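Local coordinates for F5/8 type C domain protein (Clostridium perfringens, PDB 7JRM) that probably recognises mucin glycans through a carbohydrate-binding module, as part of a multidomain O-glycopeptidase that hydrolyses mucins, at residues I380-L385 and G454-L459; N405-I410 and Q423-E428; R411-N416 and G442-F447. All blocks are in the same frame, centred on the assembly; numbering follows the deposited sequence.

How the contacts relate
All three contacts lie in one mixed sheet of the C-terminal region. Five of its strands lie side by side in the order 372-384, 452-461, 440-449, 407-413, 419-424. Contact 1 pairs the first two, contact 3 pairs 440-449 with 407-413, and contact 2 pairs 407-413 with 419-424. Centres of contacts 1 and 3 are about 9 Å apart, and M456 O meets V445 N at 2.7 Å across the border of strands 452-461 and 440-449. Contacts 2 and 3 have centres about 13 Å apart; T409 O and L446 N are 2.7 Å apart. Contacts 1 and 2 do not touch, their nearest atoms being about 7 Å apart. None of the segments supplies a ligand to the calcium site of S163, V206, D208, G210 and D214.

Contact 1 of 3, residues I380-L385 and G454-L459; sequences IAAGEL and GVMFYL
One face of the Y458 ring carries the methyl of A382: CB lies 3.6 Å from the ring centroid and 20° off its normal, a CH-pi contact displaced toward the CE1 rim. L385 meets the same ring obliquely, with CG 3.5 Å from Y458 CD1, while the F457 ring makes an edge-to-face pair with H444 of the neighbouring strand 440-449. A382, F457 and Y458 belong to a parallel strand pair whose axes are 19° apart. The pair joins strand 372-384, which follows a region whose sequence is consistent with an internalin-like leucine-rich repeat, to strand 452-461. The backbone evidence is a run of alternating bonds, among them A382 N to F457 O at 2.8 Å and L385 N to L459 O at 2.7 Å. Between A381-F457 and E384-L459 the register slips by one residue, a beta bulge that places A382 and G383 against Y458. G383 has backbone angles suited to a residue without CB, and its O accepts a more bent bond from L459 N at 3.2 Å. On the same sheet face as I380, the extended M456 chain, with CG anti to the backbone N (chi1 -174°), carries CE to 3.7 Å from A382 CB. The hydroxyl of Y458 is bonded to D395 O. Beyond the bulge, L459 CD1 packs 3.6 Å from E384 CB.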
ATOM      1  N   ILE A 380      37.445  -5.402  32.616  1.00 26.54           N
ATOM      2  CA  ILE A 380      37.857  -6.495  31.746  1.00 26.69           C
ATOM      3  C   ILE A 380      39.343  -6.723  31.984  1.00 27.09           C
ATOM      4  O   ILE A 380      40.188  -5.961  31.500  1.00 29.00           O
ATOM      5  CB  ILE A 380      37.560  -6.197  30.273  1.00 27.79           C
ATOM      6  CG1 ILE A 380      36.122  -5.697  30.112  1.00 30.83           C
ATOM      7  CG2 ILE A 380      37.793  -7.436  29.423  1.00 25.03           C
ATOM      8  CD1 ILE A 380      36.018  -4.212  29.825  1.00 31.16           C
ATOM      9  N   ALA A 381      39.670  -7.771  32.736  1.00 28.05           N
ATOM     10  CA  ALA A 381      41.058  -8.170  32.950  1.00 29.05           C
ATOM     11  C   ALA A 381      41.570  -8.822  31.673  1.00 29.21           C
ATOM     12  O   ALA A 381      41.321 -10.002  31.419  1.00 28.94           O
ATOM     13  CB  ALA A 381      41.166  -9.115  34.140  1.00 31.02           C
ATOM     14  N   ALA A 382      42.289  -8.052  30.862  1.00 33.29           N
ATOM     15  CA  ALA A 382      42.712  -8.490  29.539  1.00 27.15           C
ATOM     16  C   ALA A 382      44.026  -9.263  29.549  1.00 32.19           C
ATOM     17  O   ALA A 382      44.570  -9.547  28.477  1.00 23.22           O
ATOM     18  CB  ALA A 382      42.822  -7.286  28.601  1.00 29.19           C
ATOM     19  N   GLY A 383      44.549  -9.602  30.721  1.00 29.93           N
ATOM     20  CA  GLY A 383      45.709 -10.467  30.803  1.00 28.68           C
ATOM     21  C   GLY A 383      47.031  -9.722  30.770  1.00 34.38           C
ATOM     22  O   GLY A 383      47.129  -8.525  31.056  1.00 31.63           O
ATOM     23  N   GLU A 384      48.071 -10.467  30.405  1.00 26.52           N
ATOM     24  CA  GLU A 384      49.441  -9.977  30.417  1.00 28.71           C
ATOM     25  C   GLU A 384      49.925  -9.698  29.000  1.00 30.94           C
ATOM     26  O   GLU A 384      49.651 -10.468  28.075  1.00 33.68           O
ATOM     27  CB  GLU A 384      50.369 -10.992  31.091  1.00 34.92           C
ATOM     28  CG  GLU A 384      51.854 -10.703  30.916  1.00 35.41           C
ATOM     29  CD  GLU A 384      52.737 -11.780  31.517  1.00 41.55           C
ATOM     30  OE1 GLU A 384      53.838 -11.445  32.002  1.00 42.04           O
ATOM     31  OE2 GLU A 384      52.331 -12.961  31.503  1.00 42.38           O
ATOM     32  N   LEU A 385      50.642  -8.590  28.839  1.00 32.19           N
ATOM     33  CA  LEU A 385      51.323  -8.264  27.593  1.00 29.83           C
ATOM     34  C   LEU A 385      52.813  -8.518  27.765  1.00 33.92           C
ATOM     35  O   LEU A 385      53.398  -8.137  28.784  1.00 34.09           O
ATOM     36  CB  LEU A 385      51.075  -6.810  27.193  1.00 34.22           C
ATOM     37  CG  LEU A 385      49.632  -6.405  26.897  1.00 34.56           C
ATOM     38  CD1 LEU A 385      49.509  -4.890  26.824  1.00 32.82           C
ATOM     39  CD2 LEU A 385      49.138  -7.051  25.611  1.00 35.89           C
ATOM     40  N   GLY A 454      33.632   1.658  31.773  1.00 30.59           N
ATOM     41  CA  GLY A 454      34.398   0.707  32.556  1.00 31.65           C
ATOM     42  C   GLY A 454      35.890   0.879  32.324  1.00 31.58           C
ATOM     43  O   GLY A 454      36.347   1.927  31.873  1.00 30.90           O
ATOM     44  N   VAL A 455      36.627  -0.184  32.647  1.00 31.89           N
ATOM     45  CA  VAL A 455      38.085  -0.185  32.594  1.00 32.57           C
ATOM     46  C   VAL A 455      38.551  -1.513  32.014  1.00 33.04           C
ATOM     47  O   VAL A 455      38.161  -2.580  32.499  1.00 31.93           O
ATOM     48  CB  VAL A 455      38.707   0.032  33.989  1.00 36.61           C
ATOM     49  CG1 VAL A 455      40.161  -0.423  34.008  1.00 28.96           C
ATOM     50  CG2 VAL A 455      38.585   1.486  34.410  1.00 37.93           C
ATOM     51  N   MET A 456      39.383  -1.449  30.977  1.00 31.65           N
ATOM     52  CA  MET A 456      40.054  -2.620  30.429  1.00 33.46           C
ATOM     53  C   MET A 456      41.502  -2.598  30.902  1.00 33.02           C
ATOM     54  O   MET A 456      42.250  -1.669  30.576  1.00 31.34           O
ATOM     55  CB  MET A 456      39.981  -2.633  28.902  1.00 33.67           C
ATOM     56  CG  MET A 456      40.530  -3.898  28.265  1.00 30.72           C
ATOM     57  SD  MET A 456      39.775  -4.243  26.666  1.00 35.92           S
ATOM     58  CE  MET A 456      40.905  -5.467  26.013  1.00 30.07           C
ATOM     59  N   PHE A 457      41.895  -3.612  31.667  1.00 25.20           N
ATOM     60  CA  PHE A 457      43.170  -3.612  32.371  1.00 27.77           C
ATOM     61  C   PHE A 457      44.139  -4.601  31.736  1.00 32.18           C
ATOM     62  O   PHE A 457      43.772  -5.748  31.458  1.00 33.94           O
ATOM     63  CB  PHE A 457      42.974  -3.948  33.849  1.00 25.64           C
ATOM     64  CG  PHE A 457      44.246  -3.932  34.646  1.00 31.93           C
ATOM     65  CD1 PHE A 457      44.842  -2.732  34.999  1.00 35.29           C
ATOM     66  CD2 PHE A 457      44.849  -5.115  35.041  1.00 34.55           C
ATOM     67  CE1 PHE A 457      46.015  -2.713  35.731  1.00 33.77           C
ATOM     68  CE2 PHE A 457      46.021  -5.102  35.773  1.00 33.91           C
ATOM     69  CZ  PHE A 457      46.604  -3.900  36.120  1.00 29.33           C
ATOM     70  N   TYR A 458      45.369  -4.147  31.515  1.00 30.00           N
ATOM     71  CA  TYR A 458      46.486  -4.981  31.100  1.00 30.50           C
ATOM     72  C   TYR A 458      47.573  -4.935  32.167  1.00 34.98           C
ATOM     73  O   TYR A 458      47.532  -4.123  33.095  1.00 32.19           O
ATOM     74  CB  TYR A 458      47.069  -4.515  29.760  1.00 29.68           C
ATOM     75  CG  TYR A 458      46.245  -4.841  28.537  1.00 29.91           C
ATOM     76  CD1 TYR A 458      46.336  -6.084  27.924  1.00 34.06           C
ATOM     77  CD2 TYR A 458      45.396  -3.897  27.978  1.00 33.98           C
ATOM     78  CE1 TYR A 458      45.597  -6.380  26.795  1.00 33.31           C
ATOM     79  CE2 TYR A 458      44.651  -4.183  26.854  1.00 30.96           C
ATOM     80  CZ  TYR A 458      44.754  -5.426  26.267  1.00 33.05           C
ATOM     81  OH  TYR A 458      44.013  -5.716  25.144  1.00 36.49           O
ATOM     82  N   LEU A 459      48.560  -5.816  32.024  1.00 32.73           N
ATOM     83  CA  LEU A 459      49.764  -5.737  32.836  1.00 33.96           C
ATOM     84  C   LEU A 459      50.946  -6.220  32.010  1.00 33.75           C
ATOM     85  O   LEU A 459      50.790  -7.022  31.084  1.00 30.94           O
ATOM     86  CB  LEU A 459      49.632  -6.537  34.147  1.00 33.42           C
ATOM     87  CG  LEU A 459      49.550  -8.070  34.250  1.00 33.06           C
ATOM     88  CD1 LEU A 459      50.862  -8.793  33.926  1.00 36.19           C
ATOM     89  CD2 LEU A 459      49.072  -8.455  35.644  1.00 33.96           C
TER

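Contact 2 of 3, residues N405-I410 and Q423-E428; sequences NVAKTI and QDAKDE
This is a surface contact at the open end of the antiparallel hairpin 407-413/419-424, along the border of the sheet, where regular pairing gives way to a side-chain link. I410 and Q423 form a hydrogen-bonded pair: Q423 N reaches I410 O at 3.0 Å, and I410 N donates back to Q423 O. One step on, T409 and D424 form a non-hydrogen-bonded pair; beyond it A425 N still finds K408 O at 3.1 Å, but from 43° out of the carbonyl plane. On its other side strand 407-413 has a classic beta bulge, K408 and T409 both facing L446 of the adjoining strand. The methyl of A425 wedges between A407 CB at 3.6 Å and I410 CG1 at 3.7 Å. Farther out, N405 turns its amide across with CG anti to the backbone N (chi1 -172°). N405 ND2 donates to D427 OD1 at 3.0 Å, on the anti lone pair of that oxygen, and only weakly to K426 O. The amide and carboxylate planes are 34° apart. At the other end of the same amide, N405 OD1 accepts from V398 N and, closing an Asx turn, from A407 N at 3.1 Å.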
ATOM      1  N   ASN A 405      34.517   2.059  18.460  1.00 32.67           N
ATOM      2  CA  ASN A 405      35.451   2.058  19.577  1.00 30.90           C
ATOM      3  C   ASN A 405      35.189   3.269  20.464  1.00 33.14           C
ATOM      4  O   ASN A 405      35.256   4.414  20.001  1.00 31.76           O
ATOM      5  CB  ASN A 405      36.890   2.065  19.065  1.00 35.79           C
ATOM      6  CG  ASN A 405      37.907   1.868  20.174  1.00 37.66           C
ATOM      7  OD1 ASN A 405      37.549   1.612  21.324  1.00 34.83           O
ATOM      8  ND2 ASN A 405      39.184   1.984  19.831  1.00 39.82           N
ATOM      9  N   VAL A 406      34.887   3.021  21.735  1.00 27.11           N
ATOM     10  CA  VAL A 406      34.561   4.080  22.680  1.00 33.91           C
ATOM     11  C   VAL A 406      35.656   4.243  23.734  1.00 35.69           C
ATOM     12  O   VAL A 406      35.413   4.817  24.794  1.00 34.50           O
ATOM     13  CB  VAL A 406      33.190   3.841  23.333  1.00 35.79           C
ATOM     14  CG1 VAL A 406      32.085   3.926  22.291  1.00 34.66           C
ATOM     15  CG2 VAL A 406      33.164   2.493  24.036  1.00 31.44           C
ATOM     16  N   ALA A 407      36.860   3.745  23.459  1.00 35.36           N
ATOM     17  CA  ALA A 407      37.964   3.902  24.394  1.00 36.98           C
ATOM     18  C   ALA A 407      38.375   5.367  24.487  1.00 40.25           C
ATOM     19  O   ALA A 407      38.419   6.082  23.481  1.00 40.37           O
ATOM     20  CB  ALA A 407      39.152   3.042  23.965  1.00 38.91           C
ATOM     21  N   LYS A 408      38.681   5.813  25.706  1.00 41.32           N
ATOM     22  CA  LYS A 408      38.928   7.225  25.978  1.00 41.15           C
ATOM     23  C   LYS A 408      40.371   7.474  26.404  1.00 43.61           C
ATOM     24  O   LYS A 408      41.127   8.115  25.671  1.00 45.85           O
ATOM     25  CB  LYS A 408      37.950   7.733  27.040  1.00 38.67           C
ATOM     26  CG  LYS A 408      36.491   7.662  26.624  1.00 40.39           C
ATOM     27  CD  LYS A 408      36.268   8.336  25.280  1.00 41.58           C
ATOM     28  CE  LYS A 408      34.830   8.178  24.817  1.00 39.77           C
ATOM     29  NZ  LYS A 408      34.700   8.341  23.343  1.00 35.29           N
ATOM     30  N   THR A 409      40.778   6.989  27.575  1.00 45.05           N
ATOM     31  CA  THR A 409      42.062   7.341  28.167  1.00 43.24           C
ATOM     32  C   THR A 409      42.926   6.101  28.333  1.00 48.81           C
ATOM     33  O   THR A 409      42.482   5.100  28.905  1.00 45.02           O
ATOM     34  CB  THR A 409      41.865   8.030  29.522  1.00 48.82           C
ATOM     35  OG1 THR A 409      41.186   9.277  29.332  1.00 49.55           O
ATOM     36  CG2 THR A 409      43.205   8.286  30.193  1.00 51.41           C
ATOM     37  N   ILE A 410      44.158   6.175  27.834  1.00 49.15           N
ATOM     38  CA  ILE A 410      45.167   5.140  28.025  1.00 45.49           C
ATOM     39  C   ILE A 410      46.186   5.683  29.015  1.00 44.19           C
ATOM     40  O   ILE A 410      46.940   6.610  28.695  1.00 50.22           O
ATOM     41  CB  ILE A 410      45.843   4.746  26.705  1.00 45.37           C
ATOM     42  CG1 ILE A 410      44.812   4.232  25.703  1.00 44.52           C
ATOM     43  CG2 ILE A 410      46.922   3.700  26.952  1.00 44.58           C
ATOM     44  CD1 ILE A 410      44.247   2.882  26.051  1.00 39.14           C
ATOM     45  N   GLN A 423      47.697   9.211  27.481  1.00 50.42           N
ATOM     46  CA  GLN A 423      47.511   9.687  26.117  1.00 51.35           C
ATOM     47  C   GLN A 423      46.082   9.397  25.675  1.00 50.65           C
ATOM     48  O   GLN A 423      45.267   8.867  26.436  1.00 49.86           O
ATOM     49  CB  GLN A 423      48.523   9.041  25.167  1.00 47.02           C
ATOM     50  CG  GLN A 423      48.310   7.549  24.964  1.00 49.98           C
ATOM     51  CD  GLN A 423      49.596   6.818  24.638  1.00 53.15           C
ATOM     52  OE1 GLN A 423      50.680   7.224  25.056  1.00 54.59           O
ATOM     53  NE2 GLN A 423      49.483   5.730  23.885  1.00 55.51           N
ATOM     54  N   ASP A 424      45.785   9.752  24.428  1.00 46.56           N
ATOM     55  CA  ASP A 424      44.479   9.487  23.848  1.00 47.57           C
ATOM     56  C   ASP A 424      44.400   8.047  23.356  1.00 46.64           C
ATOM     57  O   ASP A 424      45.388   7.469  22.893  1.00 43.12           O
ATOM     58  CB  ASP A 424      44.197  10.451  22.694  1.00 46.68           C
ATOM     59  CG  ASP A 424      43.626  11.774  23.165  1.00 49.31           C
ATOM     60  OD1 ASP A 424      43.677  12.046  24.383  1.00 47.01           O
ATOM     61  OD2 ASP A 424      43.128  12.544  22.317  1.00 47.24           O
ATOM     62  N   ALA A 425      43.206   7.470  23.456  1.00 46.31           N
ATOM     63  CA  ALA A 425      42.994   6.070  23.121  1.00 42.57           C
ATOM     64  C   ALA A 425      42.691   5.912  21.638  1.00 45.07           C
ATOM     65  O   ALA A 425      41.808   6.588  21.099  1.00 50.08           O
ATOM     66  CB  ALA A 425      41.855   5.482  23.954  1.00 44.08           C
ATOM     67  N   LYS A 426      43.431   5.020  20.983  1.00 42.90           N
ATOM     68  CA  LYS A 426      43.131   4.621  19.615  1.00 41.41           C
ATOM     69  C   LYS A 426      42.766   3.142  19.597  1.00 38.75           C
ATOM     70  O   LYS A 426      42.394   2.581  20.633  1.00 38.76           O
ATOM     71  CB  LYS A 426      44.316   4.903  18.688  1.00 41.68           C
ATOM     72  CG  LYS A 426      44.876   6.314  18.802  1.00 48.06           C
ATOM     73  CD  LYS A 426      43.843   7.355  18.400  1.00 49.00           C
ATOM     74  CE  LYS A 426      43.824   8.522  19.376  1.00 48.64           C
ATOM     75  NZ  LYS A 426      43.469   9.805  18.707  1.00 48.99           N
ATOM     76  N   ASP A 427      42.871   2.499  18.433  1.00 36.96           N
ATOM     77  CA  ASP A 427      42.566   1.075  18.362  1.00 40.32           C
ATOM     78  C   ASP A 427      43.624   0.236  19.067  1.00 41.37           C
ATOM     79  O   ASP A 427      43.301  -0.803  19.653  1.00 43.65           O
ATOM     80  CB  ASP A 427      42.421   0.640  16.904  1.00 39.07           C
ATOM     81  CG  ASP A 427      41.090   1.052  16.304  1.00 37.35           C
ATOM     82  OD1 ASP A 427      40.234   1.567  17.053  1.00 42.19           O
ATOM     83  OD2 ASP A 427      40.899   0.858  15.085  1.00 42.78           O
ATOM     84  N   GLU A 428      44.885   0.666  19.023  1.00 43.86           N
ATOM     85  CA  GLU A 428      45.973  -0.029  19.695  1.00 40.80           C
ATOM     86  C   GLU A 428      46.900   0.999  20.330  1.00 41.04           C
ATOM     87  O   GLU A 428      46.909   2.173  19.950  1.00 42.43           O
ATOM     88  CB  GLU A 428      46.759  -0.927  18.728  1.00 45.06           C
ATOM     89  CG  GLU A 428      45.921  -1.995  18.038  1.00 48.43           C
ATOM     90  CD  GLU A 428      46.758  -3.129  17.481  1.00 52.91           C
ATOM     91  OE1 GLU A 428      47.748  -3.517  18.135  1.00 53.38           O
ATOM     92  OE2 GLU A 428      46.425  -3.633  16.388  1.00 49.91           O
TER

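Contact 3 of 3, residues R411-N416 and G442-F447; sequences RVVDKN and GVHVLF
The carbonyl O of G442 is approached by two groups of the opposing strand: V413 N donates to it at 2.8 Å with an N-H...O angle of 172°, and V412 CA makes a longer CA-H...O contact at 3.4 Å. G442 N returns a bond to V413 O, completing a hydrogen-bonded antiparallel pair. Two residues away R411 and H444 repeat the pattern, with H444 N to R411 O at 2.9 Å and R411 N to H444 O at 3.2 Å; V412 and V443 form the non-hydrogen-bonded pair between them. Alternation sends V412 and V443 to one face of the sheet and R411, V413 and H444 to the other. On the latter face V413 CG2 presses obliquely on the H444 imidazole, 3.3 Å from ND1. This nitrogen is buried by the contact and has no hydrogen-bonding partner in the model; the methyl is what it meets across the strands. R411 crosses H444 near its root, where CG comes 4.0 Å from H444 CB. A bend at chi3 (40°) then turns the guanidinium aside, its plane 49° from that of the imidazole. R411 NH1 lies 3.6 Å from L446 CD1, while its NH2 forms a salt bridge with E422, which gives the charged end a partner on strand 419-424. Past the paired residues, D414 OD1 accepts from N416 N in an Asx turn and also from N418 N, as the chain turns toward strand 419-424. In the sheet, strand 440-449 lies between 407-413 and 452-461. Backbone bonds of V443 with Y458 and of V445 with M456 tie it to the latter, and V412 and V443 pack on I431 of strand 428-432.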
ATOM      1  N   ARG A 411      46.216   5.116  30.218  1.00 42.66           N
ATOM      2  CA  ARG A 411      47.173   5.521  31.237  1.00 46.89           C
ATOM      3  C   ARG A 411      47.901   4.293  31.765  1.00 46.25           C
ATOM      4  O   ARG A 411      47.312   3.215  31.895  1.00 42.09           O
ATOM      5  CB  ARG A 411      46.483   6.290  32.381  1.00 48.78           C
ATOM      6  CG  ARG A 411      45.919   5.435  33.505  1.00 46.94           C
ATOM      7  CD  ARG A 411      45.742   6.252  34.775  1.00 49.59           C
ATOM      8  NE  ARG A 411      45.224   7.590  34.498  1.00 49.75           N
ATOM      9  CZ  ARG A 411      43.950   7.943  34.635  1.00 58.84           C
ATOM     10  NH1 ARG A 411      43.054   7.059  35.052  1.00 55.09           N
ATOM     11  NH2 ARG A 411      43.571   9.184  34.358  1.00 58.95           N
ATOM     12  N   VAL A 412      49.192   4.457  32.041  1.00 43.62           N
ATOM     13  CA  VAL A 412      50.042   3.384  32.542  1.00 40.20           C
ATOM     14  C   VAL A 412      50.420   3.711  33.979  1.00 40.20           C
ATOM     15  O   VAL A 412      50.795   4.849  34.287  1.00 42.76           O
ATOM     16  CB  VAL A 412      51.295   3.199  31.668  1.00 43.71           C
ATOM     17  CG1 VAL A 412      52.027   1.925  32.057  1.00 38.83           C
ATOM     18  CG2 VAL A 412      50.915   3.179  30.195  1.00 37.58           C
ATOM     19  N   VAL A 413      50.318   2.716  34.856  1.00 39.34           N
ATOM     20  CA  VAL A 413      50.529   2.892  36.286  1.00 40.93           C
ATOM     21  C   VAL A 413      51.635   1.952  36.742  1.00 43.43           C
ATOM     22  O   VAL A 413      51.733   0.815  36.265  1.00 39.31           O
ATOM     23  CB  VAL A 413      49.233   2.634  37.083  1.00 43.86           C
ATOM     24  CG1 VAL A 413      49.301   3.305  38.437  1.00 43.27           C
ATOM     25  CG2 VAL A 413      48.021   3.128  36.304  1.00 44.57           C
ATOM     26  N   ASP A 414      52.467   2.427  37.667  1.00 43.78           N
ATOM     27  CA  ASP A 414      53.540   1.621  38.225  1.00 44.00           C
ATOM     28  C   ASP A 414      53.055   0.932  39.500  1.00 40.65           C
ATOM     29  O   ASP A 414      51.873   0.982  39.851  1.00 43.48           O
ATOM     30  CB  ASP A 414      54.782   2.481  38.468  1.00 47.10           C
ATOM     31  CG  ASP A 414      54.482   3.744  39.255  1.00 47.68           C
ATOM     32  OD1 ASP A 414      53.830   3.656  40.317  1.00 44.85           O
ATOM     33  OD2 ASP A 414      54.908   4.830  38.811  1.00 46.45           O
ATOM     34  N   LYS A 415      53.975   0.278  40.213  1.00 43.23           N
ATOM     35  CA  LYS A 415      53.611  -0.449  41.423  1.00 46.89           C
ATOM     36  C   LYS A 415      53.205   0.476  42.563  1.00 50.56           C
ATOM     37  O   LYS A 415      52.560   0.020  43.513  1.00 49.45           O
ATOM     38  CB  LYS A 415      54.773  -1.340  41.869  1.00 51.48           C
ATOM     39  CG  LYS A 415      55.987  -0.571  42.366  1.00 50.26           C
ATOM     40  CD  LYS A 415      57.232  -1.442  42.364  1.00 48.81           C
ATOM     41  CE  LYS A 415      57.272  -2.351  43.581  1.00 48.98           C
ATOM     42  NZ  LYS A 415      58.664  -2.598  44.046  1.00 52.78           N
ATOM     43  N   ASN A 416      53.562   1.758  42.493  1.00 49.84           N
ATOM     44  CA  ASN A 416      53.245   2.706  43.554  1.00 53.80           C
ATOM     45  C   ASN A 416      51.961   3.483  43.302  1.00 54.12           C
ATOM     46  O   ASN A 416      51.539   4.247  44.177  1.00 51.65           O
ATOM     47  CB  ASN A 416      54.403   3.692  43.743  1.00 50.67           C
ATOM     48  CG  ASN A 416      55.654   3.027  44.278  1.00 48.30           C
ATOM     49  OD1 ASN A 416      55.587   2.178  45.167  1.00 52.01           O
ATOM     50  ND2 ASN A 416      56.805   3.411  43.739  1.00 49.98           N
ATOM     51  N   GLY A 442      50.778  -1.675  35.253  1.00 39.34           N
ATOM     52  CA  GLY A 442      49.414  -1.887  34.814  1.00 33.38           C
ATOM     53  C   GLY A 442      49.015  -0.873  33.762  1.00 35.12           C
ATOM     54  O   GLY A 442      49.459   0.276  33.784  1.00 38.95           O
ATOM     55  N   VAL A 443      48.171  -1.311  32.831  1.00 29.62           N
ATOM     56  CA  VAL A 443      47.666  -0.469  31.752  1.00 33.35           C
ATOM     57  C   VAL A 443      46.155  -0.379  31.899  1.00 36.87           C
ATOM     58  O   VAL A 443      45.462  -1.403  31.869  1.00 33.04           O
ATOM     59  CB  VAL A 443      48.051  -1.018  30.369  1.00 29.92           C
ATOM     60  CG1 VAL A 443      47.536  -0.099  29.271  1.00 27.68           C
ATOM     61  CG2 VAL A 443      49.559  -1.192  30.269  1.00 32.08           C
ATOM     62  N   HIS A 444      45.645   0.839  32.055  1.00 36.18           N
ATOM     63  CA  HIS A 444      44.220   1.085  32.236  1.00 38.19           C
ATOM     64  C   HIS A 444      43.660   1.715  30.967  1.00 35.22           C
ATOM     65  O   HIS A 444      44.087   2.804  30.569  1.00 39.47           O
ATOM     66  CB  HIS A 444      43.969   1.988  33.443  1.00 32.08           C
ATOM     67  CG  HIS A 444      44.291   1.345  34.755  1.00 35.32           C
ATOM     68  ND1 HIS A 444      45.582   1.169  35.202  1.00 38.04           N
ATOM     69  CD2 HIS A 444      43.487   0.835  35.719  1.00 36.82           C
ATOM     70  CE1 HIS A 444      45.561   0.579  36.383  1.00 38.57           C
ATOM     71  NE2 HIS A 444      44.302   0.365  36.720  1.00 36.60           N
ATOM     72  N   VAL A 445      42.708   1.030  30.339  1.00 33.02           N
ATOM     73  CA  VAL A 445      42.050   1.511  29.130  1.00 32.80           C
ATOM     74  C   VAL A 445      40.688   2.045  29.554  1.00 39.17           C
ATOM     75  O   VAL A 445      39.718   1.292  29.678  1.00 32.39           O
ATOM     76  CB  VAL A 445      41.925   0.410  28.073  1.00 33.39           C
ATOM     77  CG1 VAL A 445      41.226   0.943  26.828  1.00 33.52           C
ATOM     78  CG2 VAL A 445      43.293  -0.164  27.733  1.00 37.17           C
ATOM     79  N   LEU A 446      40.611   3.353  29.787  1.00 37.57           N
ATOM     80  CA  LEU A 446      39.362   3.976  30.199  1.00 36.24           C
ATOM     81  C   LEU A 446      38.453   4.175  28.995  1.00 33.97           C
ATOM     82  O   LEU A 446      38.897   4.609  27.928  1.00 42.40           O
ATOM     83  CB  LEU A 446      39.627   5.320  30.879  1.00 35.30           C
ATOM     84  CG  LEU A 446      40.528   5.393  32.119  1.00 43.82           C
ATOM     85  CD1 LEU A 446      40.097   6.543  33.017  1.00 47.65           C
ATOM     86  CD2 LEU A 446      40.540   4.089  32.900  1.00 39.00           C
ATOM     87  N   PHE A 447      37.171   3.857  29.168  1.00 31.65           N
ATOM     88  CA  PHE A 447      36.199   4.043  28.102  1.00 33.60           C
ATOM     89  C   PHE A 447      34.858   4.433  28.704  1.00 34.97           C
ATOM     90  O   PHE A 447      34.528   4.043  29.828  1.00 32.32           O
ATOM     91  CB  PHE A 447      36.061   2.784  27.231  1.00 33.54           C
ATOM     92  CG  PHE A 447      35.271   1.674  27.870  1.00 33.06           C
ATOM     93  CD1 PHE A 447      35.897   0.738  28.676  1.00 29.93           C
ATOM     94  CD2 PHE A 447      33.909   1.549  27.640  1.00 28.40           C
ATOM     95  CE1 PHE A 447      35.179  -0.290  29.257  1.00 30.96           C
ATOM     96  CE2 PHE A 447      33.185   0.526  28.221  1.00 30.28           C
ATOM     97  CZ  PHE A 447      33.819  -0.395  29.029  1.00 34.97           C
TER